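DNA alpha-glucosyltransferase (Enterobacteria phage T4, PDB 1XV5) belongs to the GT-B clan of glycosyltransferases, two-domain proteins built on parallel beta/alpha sheets, and carries uridine-5'-diphosphate in the model. Local coordinates at residues 5-10 and 71-76; 37-42 and 55-60. One frame throughout, in Å; residues are numbered along the deposited sequence.

Contact 1 (5-10 and 71-76)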
# COMPACT_ATOMS: atom_id res chain seq x y z
N CYS A 5 -12.79 12.44 -10.80
CA CYS A 5 -13.63 11.46 -10.12
C CYS A 5 -12.78 10.23 -9.87
O CYS A 5 -12.33 9.58 -10.81
CB CYS A 5 -14.85 11.06 -10.94
SG CYS A 5 -15.85 9.76 -10.13
N ILE A 6 -12.54 9.93 -8.59
CA ILE A 6 -11.75 8.77 -8.21
C ILE A 6 -12.75 7.67 -7.87
O ILE A 6 -13.55 7.80 -6.94
CB ILE A 6 -10.86 9.09 -7.00
CG1 ILE A 6 -9.96 10.29 -7.35
CG2 ILE A 6 -10.02 7.88 -6.63
CD1 ILE A 6 -9.13 10.80 -6.19
N PHE A 7 -12.69 6.59 -8.64
CA PHE A 7 -13.62 5.48 -8.53
C PHE A 7 -13.00 4.14 -8.10
O PHE A 7 -12.10 3.63 -8.76
CB PHE A 7 -14.30 5.32 -9.89
CG PHE A 7 -15.45 4.35 -9.93
CD1 PHE A 7 -15.84 3.78 -11.14
CD2 PHE A 7 -16.18 4.04 -8.78
CE1 PHE A 7 -16.93 2.92 -11.22
CE2 PHE A 7 -17.28 3.18 -8.85
CZ PHE A 7 -17.65 2.62 -10.07
N MET A 8 -13.50 3.59 -6.99
CA MET A 8 -13.05 2.29 -6.50
C MET A 8 -14.22 1.33 -6.69
O MET A 8 -15.04 1.13 -5.79
CB MET A 8 -12.67 2.36 -5.01
CG MET A 8 -11.28 2.91 -4.74
SD MET A 8 -10.87 2.96 -2.98
CE MET A 8 -11.71 4.45 -2.51
N ALA A 9 -14.30 0.73 -7.88
CA ALA A 9 -15.38 -0.19 -8.22
C ALA A 9 -15.36 -1.51 -7.46
O ALA A 9 -16.32 -2.28 -7.53
CB ALA A 9 -15.39 -0.45 -9.73
N ARG A 10 -14.27 -1.79 -6.75
CA ARG A 10 -14.19 -3.03 -5.99
C ARG A 10 -14.84 -2.80 -4.63
O ARG A 10 -15.33 -3.74 -3.99
CB ARG A 10 -12.73 -3.44 -5.79
CG ARG A 10 -12.53 -4.71 -4.95
CD ARG A 10 -11.05 -4.98 -4.73
NE ARG A 10 -10.81 -6.09 -3.80
CZ ARG A 10 -11.00 -7.38 -4.08
NH1 ARG A 10 -11.42 -7.74 -5.29
NH2 ARG A 10 -10.77 -8.30 -3.17
N LYS A 71 -24.19 9.08 -13.45
CA LYS A 71 -24.16 10.53 -13.31
C LYS A 71 -22.87 10.97 -12.63
O LYS A 71 -22.27 11.98 -13.00
CB LYS A 71 -25.36 11.01 -12.50
CG LYS A 71 -25.42 12.52 -12.33
CD LYS A 71 -26.59 12.95 -11.47
CE LYS A 71 -26.60 14.46 -11.28
NZ LYS A 71 -25.31 14.94 -10.69
N LEU A 72 -22.43 10.21 -11.63
CA LEU A 72 -21.21 10.52 -10.90
C LEU A 72 -19.96 10.45 -11.77
O LEU A 72 -19.17 11.39 -11.82
CB LEU A 72 -21.06 9.58 -9.70
CG LEU A 72 -21.99 9.82 -8.51
CD1 LEU A 72 -21.88 8.66 -7.53
CD2 LEU A 72 -21.64 11.13 -7.84
N VAL A 73 -19.78 9.33 -12.47
CA VAL A 73 -18.61 9.15 -13.32
C VAL A 73 -18.56 10.07 -14.53
O VAL A 73 -17.48 10.36 -15.05
CB VAL A 73 -18.48 7.69 -13.79
CG1 VAL A 73 -18.28 6.77 -12.59
CG2 VAL A 73 -19.71 7.28 -14.58
N ASN A 74 -19.71 10.54 -15.00
CA ASN A 74 -19.74 11.44 -16.15
C ASN A 74 -19.68 12.91 -15.77
O ASN A 74 -19.76 13.78 -16.64
CB ASN A 74 -20.99 11.20 -17.01
CG ASN A 74 -20.86 9.97 -17.87
OD1 ASN A 74 -19.79 9.67 -18.38
ND2 ASN A 74 -21.97 9.26 -18.07
N ASP A 75 -19.55 13.19 -14.48
CA ASP A 75 -19.48 14.56 -14.00
C ASP A 75 -18.03 14.95 -13.70
O ASP A 75 -17.76 15.61 -12.70
CB ASP A 75 -20.32 14.73 -12.74
CG ASP A 75 -20.47 16.19 -12.33
OD1 ASP A 75 -20.67 16.45 -11.12
OD2 ASP A 75 -20.39 17.07 -13.21
N CYS A 76 -17.11 14.54 -14.57
CA CYS A 76 -15.70 14.85 -14.38
C CYS A 76 -15.02 15.06 -15.72
O CYS A 76 -15.62 14.86 -16.78
CB CYS A 76 -15.00 13.72 -13.63
SG CYS A 76 -14.85 12.17 -14.58
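The carbonyl oxygen of Leu-72, in the last turn of helix 66-73, has the thiol of Cys-5 at its flank while it accepts the backbone hydrogen bond of Asp-75 N (3.2 Å from N to Leu-72 O). Cys-5 SG is 4.1 Å from Leu-72 O, a loose approach and not a bond; no hydrogen bond joins the two segments. Contact is made instead by a few apolar atoms. Cys-5 holds SG trans to its own N (chi1 177°), which carries the sulfur to the helix end, 4.3 Å from Val-73 CA. The CB of the same residue takes on the chain beyond the helix: Cys-5 CB lies 3.8 Å from Cys-76 CB and equally near the sulfur of Cys-76. The two sulfurs stay apart, Cys-5 SG to Cys-76 SG being 5.2 Å, so this is van der Waals packing of two cysteine side chains through the CB of Cys-5, without a disulfide. Phe-7 leans toward the same helix end. Its CD1 meets the CG1 branch of Val-73 at 4.1 Å, the methyl approaching the ring obliquely, while Ala-9 CB lies over one face of that ring. All the touching residues except Leu-72 are buried. After the helix, Asp-75 reaches Arg-3 in a salt bridge, and the chain runs past Cys-76 into strand 78-83, whose Ile-78 and Ile-80 bond to the backbone of Cys-5. Helix 66-73 is the connection of a beta-alpha-beta crossover from strand 58-60 to strand 78-83. Its end and the following turn pack on the Cys-5 and Phe-7 side of strand 3-8, an inner strand of this Rossmann-like sheet between strands 34-40 and 78-83, and helix 17-30 packs on the Ile-6 and Met-8 side.

Contact 2 (37-42 and 55-60); sequences LVYAKD and SFSIPV
A parallel pairing of strands joins 37-42 to 55-60 at the margin of a seven-stranded sheet, strand 58-60 being its outermost member within the chain on this side. Ile-58 faces Val-38, Pro-59 faces Tyr-39 and Val-60 faces Ala-40. The backbone of Ile-58 brackets Val-38: Ile-58 N gives to Leu-37 O at 2.7 Å, almost in line with the carbonyl, and Ile-58 O takes Tyr-39 N at 3.0 Å. Val-60 repeats the pattern one step on, its N giving to Tyr-39 O at 3.0 Å and its O accepting Lys-41 N at 2.8 Å; this last donor stands well above the carbonyl plane, 45° out of it. Pro-59, between them, has no N-H and needs none for this pairing. Tyr-39 CG sits between backbone N and carbonyl carbon (chi1 68°), which folds the ring across to the outer strand. Pro-59 CA lies over one face of the ring, toward its rim, and Tyr-39 CZ is 3.5 Å from Pro-59 CB, while Ser-57 OG comes in at the ring edge. A water lying in the ring plane bridges Tyr-39 OH and Ser-57 OG. At the Leu-37 end of the pairing, a second water takes the N-H of Leu-37 and donates to Phe-56 O. Leu-37 CD2 meets the edge of the Phe-56 ring, 3.6 Å from Phe-56 CE2; Arg-25 makes a cation-pi contact with that ring. On the face of the sheet that helix 66-73 packs against, Val-38 CG1 lies 3.7 Å from Val-60 CG1, and Leu-72 of the helix touches both Val-38 and Ile-58. From the outer strand the chain crosses by helix 66-73 to strand 78-83 beyond strand 3-8, giving the 3-2-1-4 strand order of a Rossmann-like sheet, as in GT-B glycosyltransferases.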
# COMPACT_ATOMS: atom_id res chain seq x y z
N LEU A 37 -14.93 11.32 -4.60
CA LEU A 37 -14.42 9.97 -4.35
C LEU A 37 -15.63 9.06 -4.26
O LEU A 37 -16.46 9.19 -3.36
CB LEU A 37 -13.64 9.94 -3.03
CG LEU A 37 -13.05 8.60 -2.61
CD1 LEU A 37 -12.03 8.13 -3.64
CD2 LEU A 37 -12.39 8.75 -1.25
N VAL A 38 -15.72 8.13 -5.20
CA VAL A 38 -16.84 7.20 -5.29
C VAL A 38 -16.40 5.75 -5.17
O VAL A 38 -15.38 5.36 -5.74
CB VAL A 38 -17.57 7.37 -6.64
CG1 VAL A 38 -18.74 6.42 -6.74
CG2 VAL A 38 -18.01 8.81 -6.81
N TYR A 39 -17.15 4.95 -4.42
CA TYR A 39 -16.81 3.54 -4.29
C TYR A 39 -18.06 2.66 -4.32
O TYR A 39 -19.12 3.06 -3.83
CB TYR A 39 -16.01 3.27 -3.00
CG TYR A 39 -16.78 3.46 -1.71
CD1 TYR A 39 -16.95 4.72 -1.15
CD2 TYR A 39 -17.31 2.36 -1.04
CE1 TYR A 39 -17.64 4.89 0.05
CE2 TYR A 39 -17.99 2.51 0.16
CZ TYR A 39 -18.15 3.78 0.70
OH TYR A 39 -18.82 3.93 1.89
N ALA A 40 -17.92 1.48 -4.90
CA ALA A 40 -19.02 0.53 -4.99
C ALA A 40 -19.29 -0.05 -3.61
O ALA A 40 -18.38 -0.58 -2.96
CB ALA A 40 -18.68 -0.58 -5.97
N LYS A 41 -20.54 0.05 -3.16
CA LYS A 41 -20.93 -0.44 -1.84
C LYS A 41 -21.41 -1.89 -1.90
O LYS A 41 -21.68 -2.51 -0.87
CB LYS A 41 -22.03 0.46 -1.27
CG LYS A 41 -22.44 0.14 0.15
CD LYS A 41 -23.54 1.09 0.61
CE LYS A 41 -23.94 0.81 2.05
NZ LYS A 41 -25.01 1.73 2.51
N ASP A 42 -21.52 -2.42 -3.12
CA ASP A 42 -21.99 -3.79 -3.34
C ASP A 42 -21.31 -4.82 -2.45
O ASP A 42 -21.96 -5.75 -1.96
CB ASP A 42 -21.79 -4.17 -4.81
CG ASP A 42 -22.47 -3.20 -5.75
OD1 ASP A 42 -23.43 -3.61 -6.44
OD2 ASP A 42 -22.06 -2.02 -5.79
N SER A 55 -16.65 11.33 5.80
CA SER A 55 -17.22 12.67 5.66
C SER A 55 -17.30 13.18 4.22
O SER A 55 -17.89 14.23 3.97
CB SER A 55 -16.43 13.67 6.50
OG SER A 55 -15.14 13.89 5.95
N PHE A 56 -16.72 12.45 3.27
CA PHE A 56 -16.76 12.89 1.88
C PHE A 56 -16.92 11.78 0.85
O PHE A 56 -17.34 12.04 -0.28
CB PHE A 56 -15.49 13.69 1.55
CG PHE A 56 -14.21 12.97 1.85
CD1 PHE A 56 -13.57 13.15 3.07
CD2 PHE A 56 -13.66 12.08 0.93
CE1 PHE A 56 -12.39 12.45 3.37
CE2 PHE A 56 -12.49 11.38 1.22
CZ PHE A 56 -11.86 11.57 2.45
N SER A 57 -16.59 10.54 1.22
CA SER A 57 -16.70 9.43 0.28
C SER A 57 -18.15 9.20 -0.14
O SER A 57 -19.06 9.30 0.67
CB SER A 57 -16.15 8.14 0.90
OG SER A 57 -16.95 7.74 2.00
N ILE A 58 -18.34 8.89 -1.42
CA ILE A 58 -19.67 8.66 -1.98
C ILE A 58 -19.90 7.19 -2.33
O ILE A 58 -19.38 6.69 -3.33
CB ILE A 58 -19.88 9.50 -3.25
CG1 ILE A 58 -19.66 10.98 -2.93
CG2 ILE A 58 -21.29 9.28 -3.79
CD1 ILE A 58 -19.64 11.88 -4.16
N PRO A 59 -20.70 6.49 -1.52
CA PRO A 59 -20.97 5.08 -1.81
C PRO A 59 -22.10 4.94 -2.83
O PRO A 59 -23.00 5.77 -2.89
CB PRO A 59 -21.35 4.52 -0.45
CG PRO A 59 -22.08 5.67 0.17
CD PRO A 59 -21.21 6.86 -0.19
N VAL A 60 -22.03 3.89 -3.64
CA VAL A 60 -23.05 3.64 -4.64
C VAL A 60 -23.18 2.14 -4.88
O VAL A 60 -22.18 1.43 -4.97
CB VAL A 60 -22.73 4.36 -5.97
CG1 VAL A 60 -21.44 3.83 -6.56
CG2 VAL A 60 -23.88 4.17 -6.95
O HOH W 1 -16.34 12.96 -2.70
O HOH W 2 -18.97 6.42 3.07

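In the fold
Both contacts belong to one parallel sheet, and contact 2 is nested in the chain between the segments of contact 1. Strand 58-60 of contact 2 runs on into helix 66-73 of contact 1, which crosses back over the sheet before strand 78-83. The two also touch directly: strands 3-8 and 34-40 are neighbours, with probable hydrogen bonds from Val-38 N to Ile-6 O and from Met-8 N to Val-38 O. Their chemistry differs with place. Contact 1, strand against helix end, is mostly buried and purely van der Waals, whereas contact 2, at the sheet margin, is partly exposed and combines backbone hydrogen bonds, bridging waters and aromatic packing.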